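Local coordinates for glutathione S-transferase family protein (PDB 3LXZ) that probably conjugates reduced glutathione to a wide range of hydrophobic electrophiles, as a glutathione transferase, at residues 94-99 and 138-143; 128-133 and 176-181. All coordinates share one frame; numbering follows the deposited sequence. Where two conformers were deposited one is given.

Contact 1 of 2, residues 94-99 and 138-143; sequences LKEIEL and KRNGRF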
loop_
_atom_site.group_PDB
_atom_site.type_symbol
_atom_site.label_atom_id
_atom_site.label_comp_id
_atom_site.label_asym_id
_atom_site.label_seq_id
_atom_site.Cartn_x
_atom_site.Cartn_y
_atom_site.Cartn_z
ATOM N N LEU A 94 8.322 5.059 0.932
ATOM C CA LEU A 94 7.806 4.075 1.884
ATOM C C LEU A 94 6.852 3.078 1.188
ATOM O O LEU A 94 6.969 1.856 1.371
ATOM C CB LEU A 94 7.085 4.755 3.055
ATOM C CG LEU A 94 6.616 3.841 4.213
ATOM C CD1 LEU A 94 6.481 4.725 5.433
ATOM C CD2 LEU A 94 5.226 3.172 3.943
ATOM N N LYS A 95 5.929 3.603 0.389
ATOM C CA LYS A 95 4.973 2.760 -0.353
ATOM C C LYS A 95 5.675 1.810 -1.324
ATOM O O LYS A 95 5.277 0.625 -1.458
ATOM C CB LYS A 95 3.991 3.606 -1.167
ATOM C CG LYS A 95 2.776 2.810 -1.647
ATOM C CD LYS A 95 1.757 3.691 -2.319
ATOM C CE LYS A 95 0.542 2.830 -2.859
ATOM N NZ LYS A 95 -0.428 2.633 -1.753
ATOM N N GLU A 96 6.675 2.320 -2.026
ATOM C CA GLU A 96 7.409 1.483 -2.975
ATOM C C GLU A 96 8.117 0.338 -2.269
ATOM O O GLU A 96 8.176 -0.782 -2.777
ATOM C CB GLU A 96 8.426 2.286 -3.796
ATOM C CG GLU A 96 7.734 3.182 -4.806
ATOM C CD GLU A 96 8.567 4.313 -5.385
ATOM O OE1 GLU A 96 9.680 4.698 -4.881
ATOM O OE2 GLU A 96 8.051 4.833 -6.394
ATOM N N ILE A 97 8.718 0.622 -1.123
ATOM C CA ILE A 97 9.423 -0.428 -0.413
ATOM C C ILE A 97 8.423 -1.477 0.055
ATOM O O ILE A 97 8.630 -2.674 -0.117
ATOM C CB ILE A 97 10.296 0.113 0.743
ATOM C CG1 ILE A 97 11.420 0.980 0.200
ATOM C CG2 ILE A 97 10.904 -1.054 1.500
ATOM C CD1 ILE A 97 12.007 1.941 1.297
ATOM N N GLU A 98 7.305 -1.023 0.599
ATOM C CA GLU A 98 6.257 -1.933 1.032
ATOM C C GLU A 98 5.730 -2.805 -0.105
ATOM O O GLU A 98 5.776 -4.017 0.008
ATOM C CB GLU A 98 5.107 -1.183 1.735
ATOM C CG GLU A 98 3.968 -2.098 2.226
ATOM C CD GLU A 98 2.897 -1.336 2.984
ATOM O OE1 GLU A 98 3.127 -0.149 3.342
ATOM O OE2 GLU A 98 1.808 -1.926 3.212
ATOM N N LEU A 99 5.233 -2.197 -1.189
ATOM C CA LEU A 99 4.521 -2.981 -2.197
ATOM C C LEU A 99 5.498 -3.743 -3.088
ATOM O O LEU A 99 5.141 -4.786 -3.633
ATOM C CB LEU A 99 3.696 -2.051 -3.110
ATOM C CG LEU A 99 2.264 -1.717 -2.658
ATOM C CD1 LEU A 99 2.273 -1.135 -1.310
ATOM C CD2 LEU A 99 1.516 -0.801 -3.647
ATOM N N LYS A 138 16.607 1.957 -6.104
ATOM C CA LYS A 138 17.892 2.527 -6.493
ATOM C C LYS A 138 17.704 3.791 -7.311
ATOM O O LYS A 138 18.434 4.770 -7.129
ATOM C CB LYS A 138 18.719 1.529 -7.308
ATOM C CG LYS A 138 20.137 2.068 -7.629
ATOM C CD LYS A 138 20.753 1.291 -8.792
ATOM C CE LYS A 138 20.836 -0.130 -8.384
ATOM N NZ LYS A 138 21.691 -0.247 -7.174
ATOM N N ARG A 139 16.705 3.752 -8.201
ATOM C CA ARG A 139 16.400 4.856 -9.095
ATOM C C ARG A 139 15.789 6.039 -8.354
ATOM O O ARG A 139 16.118 7.199 -8.642
ATOM C CB ARG A 139 15.487 4.296 -10.192
ATOM C CG ARG A 139 14.711 5.189 -11.097
ATOM C CD ARG A 139 13.824 4.312 -11.988
ATOM N NE ARG A 139 14.571 3.230 -12.646
ATOM C CZ ARG A 139 14.303 1.911 -12.595
ATOM N NH1 ARG A 139 13.277 1.411 -11.922
ATOM N NH2 ARG A 139 15.090 1.060 -13.252
ATOM N N ASN A 140 14.906 5.753 -7.404
ATOM C CA ASN A 140 14.112 6.802 -6.749
ATOM C C ASN A 140 14.660 7.282 -5.423
ATOM O O ASN A 140 14.397 8.422 -5.027
ATOM C CB ASN A 140 12.647 6.337 -6.600
ATOM C CG ASN A 140 11.688 7.481 -6.394
ATOM O OD1 ASN A 140 11.821 8.523 -7.008
ATOM N ND2 ASN A 140 10.704 7.288 -5.550
ATOM N N GLY A 141 15.428 6.426 -4.742
ATOM C CA GLY A 141 15.985 6.740 -3.417
ATOM C C GLY A 141 17.130 7.721 -3.524
ATOM O O GLY A 141 17.855 7.725 -4.512
ATOM N N ARG A 142 17.275 8.597 -2.539
ATOM C CA ARG A 142 18.389 9.544 -2.536
ATOM C C ARG A 142 19.622 8.960 -1.846
ATOM O O ARG A 142 20.743 9.114 -2.334
ATOM C CB ARG A 142 17.986 10.849 -1.853
ATOM C CG ARG A 142 17.198 11.842 -2.721
ATOM C CD ARG A 142 15.901 11.268 -3.268
ATOM N NE ARG A 142 15.000 12.341 -3.698
ATOM C CZ ARG A 142 14.113 12.277 -4.687
ATOM N NH1 ARG A 142 13.943 11.162 -5.427
ATOM N NH2 ARG A 142 13.388 13.362 -4.931
ATOM N N PHE A 143 19.403 8.275 -0.732
ATOM C CA PHE A 143 20.478 7.635 0.037
ATOM C C PHE A 143 21.575 8.622 0.385
ATOM O O PHE A 143 22.734 8.473 -0.020
ATOM C CB PHE A 143 21.025 6.432 -0.711
ATOM C CG PHE A 143 20.073 5.307 -0.780
ATOM C CD1 PHE A 143 19.890 4.490 0.316
ATOM C CD2 PHE A 143 19.304 5.089 -1.941
ATOM C CE1 PHE A 143 18.983 3.433 0.262
ATOM C CE2 PHE A 143 18.415 4.054 -2.021
ATOM C CZ PHE A 143 18.239 3.213 -0.911
#

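Contact 2 of 2, residues 128-133 and 176-181; sequences ADLLAG and IDFLAD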
loop_
_atom_site.group_PDB
_atom_site.type_symbol
_atom_site.label_atom_id
_atom_site.label_comp_id
_atom_site.label_asym_id
_atom_site.label_seq_id
_atom_site.Cartn_x
_atom_site.Cartn_y
_atom_site.Cartn_z
ATOM N N ALA A 128 11.169 -11.766 -10.058
ATOM C CA ALA A 128 10.953 -10.651 -10.973
ATOM C C ALA A 128 10.502 -9.408 -10.175
ATOM O O ALA A 128 10.984 -8.285 -10.419
ATOM C CB ALA A 128 9.916 -11.027 -12.058
ATOM N N ASP A 129 9.593 -9.611 -9.228
ATOM C CA ASP A 129 9.071 -8.484 -8.423
ATOM C C ASP A 129 10.163 -7.817 -7.569
ATOM O O ASP A 129 10.214 -6.576 -7.473
ATOM C CB ASP A 129 7.902 -8.923 -7.538
ATOM C CG ASP A 129 6.616 -9.121 -8.305
ATOM O OD1 ASP A 129 6.480 -8.632 -9.449
ATOM O OD2 ASP A 129 5.698 -9.748 -7.732
ATOM N N LEU A 130 11.019 -8.631 -6.949
ATOM C CA LEU A 130 12.124 -8.110 -6.133
ATOM C C LEU A 130 13.200 -7.416 -6.934
ATOM O O LEU A 130 13.671 -6.330 -6.574
ATOM C CB LEU A 130 12.733 -9.195 -5.267
ATOM C CG LEU A 130 11.810 -9.498 -4.089
ATOM C CD1 LEU A 130 12.140 -10.798 -3.450
ATOM C CD2 LEU A 130 11.912 -8.359 -3.094
ATOM N N LEU A 131 13.572 -8.027 -8.049
ATOM C CA LEU A 131 14.477 -7.361 -8.957
ATOM C C LEU A 131 13.913 -5.988 -9.363
ATOM O O LEU A 131 14.643 -5.007 -9.407
ATOM C CB LEU A 131 14.729 -8.220 -10.196
ATOM C CG LEU A 131 15.679 -9.388 -9.982
ATOM C CD1 LEU A 131 15.851 -10.130 -11.323
ATOM C CD2 LEU A 131 17.086 -8.947 -9.444
ATOM N N ALA A 132 12.616 -5.911 -9.650
ATOM C CA ALA A 132 12.066 -4.616 -10.059
ATOM C C ALA A 132 11.976 -3.654 -8.870
ATOM O O ALA A 132 12.198 -2.440 -9.003
ATOM C CB ALA A 132 10.694 -4.796 -10.750
ATOM N N GLY A 133 11.694 -4.201 -7.695
ATOM C CA GLY A 133 11.500 -3.362 -6.515
ATOM C C GLY A 133 12.806 -2.742 -6.076
ATOM O O GLY A 133 12.868 -1.558 -5.701
ATOM N N ILE A 176 20.332 -14.895 -4.986
ATOM C CA ILE A 176 20.656 -13.522 -5.419
ATOM C C ILE A 176 20.896 -12.672 -4.176
ATOM O O ILE A 176 20.094 -12.677 -3.247
ATOM C CB ILE A 176 19.502 -12.862 -6.228
ATOM C CG1 ILE A 176 19.045 -13.742 -7.397
ATOM C CG2 ILE A 176 19.880 -11.449 -6.708
ATOM C CD1 ILE A 176 17.769 -13.220 -8.103
ATOM N N ASP A 177 22.016 -11.967 -4.139
ATOM C CA ASP A 177 22.277 -11.036 -3.044
ATOM C C ASP A 177 21.962 -9.668 -3.615
ATOM O O ASP A 177 22.738 -9.116 -4.383
ATOM C CB ASP A 177 23.740 -11.169 -2.566
ATOM C CG ASP A 177 24.077 -10.279 -1.384
ATOM O OD1 ASP A 177 23.292 -9.365 -1.037
ATOM O OD2 ASP A 177 25.172 -10.479 -0.788
ATOM N N PHE A 178 20.794 -9.140 -3.267
ATOM C CA PHE A 178 20.387 -7.848 -3.780
ATOM C C PHE A 178 21.312 -6.737 -3.280
ATOM O O PHE A 178 21.519 -5.743 -3.957
ATOM C CB PHE A 178 18.919 -7.532 -3.403
ATOM C CG PHE A 178 17.915 -8.545 -3.919
ATOM C CD1 PHE A 178 17.605 -8.625 -5.270
ATOM C CD2 PHE A 178 17.266 -9.389 -3.038
ATOM C CE1 PHE A 178 16.680 -9.564 -5.736
ATOM C CE2 PHE A 178 16.338 -10.333 -3.500
ATOM C CZ PHE A 178 16.057 -10.411 -4.838
ATOM N N LEU A 179 21.866 -6.884 -2.092
ATOM C CA LEU A 179 22.661 -5.797 -1.531
ATOM C C LEU A 179 24.127 -5.802 -2.013
ATOM O O LEU A 179 24.817 -4.801 -1.858
ATOM C CB LEU A 179 22.570 -5.795 -0.007
ATOM C CG LEU A 179 21.188 -5.486 0.574
ATOM C CD1 LEU A 179 21.184 -5.651 2.099
ATOM C CD2 LEU A 179 20.741 -4.073 0.199
ATOM N N ALA A 180 24.572 -6.896 -2.635
ATOM C CA ALA A 180 25.954 -6.981 -3.146
ATOM C C ALA A 180 26.290 -5.930 -4.207
ATOM O O ALA A 180 27.438 -5.499 -4.287
ATOM C CB ALA A 180 26.262 -8.389 -3.679
ATOM N N ASP A 181 25.288 -5.550 -5.008
ATOM C CA ASP A 181 25.433 -4.529 -6.051
ATOM C C ASP A 181 24.651 -3.228 -5.794
ATOM O O ASP A 181 24.344 -2.482 -6.731
ATOM C CB ASP A 181 25.078 -5.106 -7.424
ATOM C CG ASP A 181 26.308 -5.394 -8.262
ATOM O OD1 ASP A 181 27.275 -5.978 -7.721
ATOM O OD2 ASP A 181 26.312 -5.011 -9.457
#

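Contact 1 of 2, residues 94-99 and 138-143
A buried side-chain hydrogen bond between Glu96 and Asn140 joins the middle of helix 84-106 to the C-terminal end of helix 120-140, in the all-helical part of the chain. The backbones stay well apart, 9.4 Å between the CA atoms of Glu96 and Asn140, and the two side chains bridge the gap, crossing at about a right angle. Asn140 ND2 donates to Glu96 OE1 at 2.9 Å, with a moderately bent N-H...O angle of 147°. The donor meets the syn side of the carboxylate, a little out of its plane, while carboxylate and amide planes are turned 68° apart. Glu96 reaches across because its CG lies anti to the carbonyl carbon (chi1 -72°) and the chain runs extended from there. Asn140 ND2 also donates to Glu92 OE1 and Asn140 OD1 accepts from Lys89 NZ, so both ends of the amide are gripped and its rotation is fixed. After Asn140 the chain leaves helical geometry at Gly141, and Arg142 NH1 folds back onto Asn140 O at 2.8 Å. The whole is a polar tie between two helices of the C-terminal helical domain of the glutathione transferase fold, away from the glutathione site.

Contact 2 of 2, residues 128-133 and 176-181
The loop between helices 154-174 and 183-193 of the C-terminal helical domain lays the Phe178 ring against helix 120-140, where Leu130 and Leu131 receive it. The CA atoms of Leu131 and Phe178 are 7.9 Å apart, and no hydrogen bond crosses the interface. Leu130 CB approaches the end of the ring obliquely, 3.6 Å from Phe178 CZ. Leu131 instead brings one methyl to the ring edge, near its plane, with its CD2 3.8 Å from Phe178 CE1. Both leucine side chains cross the phenylalanine at about a right angle. The CA-CB bond of Phe178 points toward the helix, and with CG anti to the carbonyl carbon (chi1 -59°) the ring carries on in that direction, its CE1-CZ end foremost.

The loop is braced behind the ring. Asp177 OD1 accepts weak bonds from the backbone N atoms of Leu179 and Ala180, at 3.0 Å from Leu179 N, and it is also hydrogen-bonded to Asn167 ND2. Asn167 OD1 takes the N-H of Leu179 in turn, tying this turn to helix 154-174. Phe178 stacks with Phe134, one turn along from Leu130, while Leu130 also packs on Ile101 and Pro104 of helix 84-106 and on Leu174.

An alanine at Phe178 would remove the ring and is likely to open a gap beside Leu130 CB and deprive the Leu131 methyl and the Phe134 ring of their partner. Across the interface the attachment is thus wholly apolar: it rests on the shape and burial of Phe178 and Leu130, with the exposed Leu131 closing the outer edge, whereas the polar bonds described for the loop are made within it or to Asn167 of helix 154-174.

From the N terminus, the chain first builds the thioredoxin-like domain and then enters helix 84-106, which supplies residues 94-99. Helix 120-140 follows, giving 128-133 to contact 2 and then its C-terminal end to contact 1, which closes a loop with 38 residues between its segments. Contact 2 closes only after helix 154-174, with 42 residues between its segments. The segments alternate along the chain, so the two closures cross, and helix 120-140 serves both. Contact 1 ties it to helix 84-106, contact 2 to the loop before helix 183-193. Their centres lie 13 Å apart, and Lys138 NZ comes within 3.5 Å of Asp181 O where the two contacts meet.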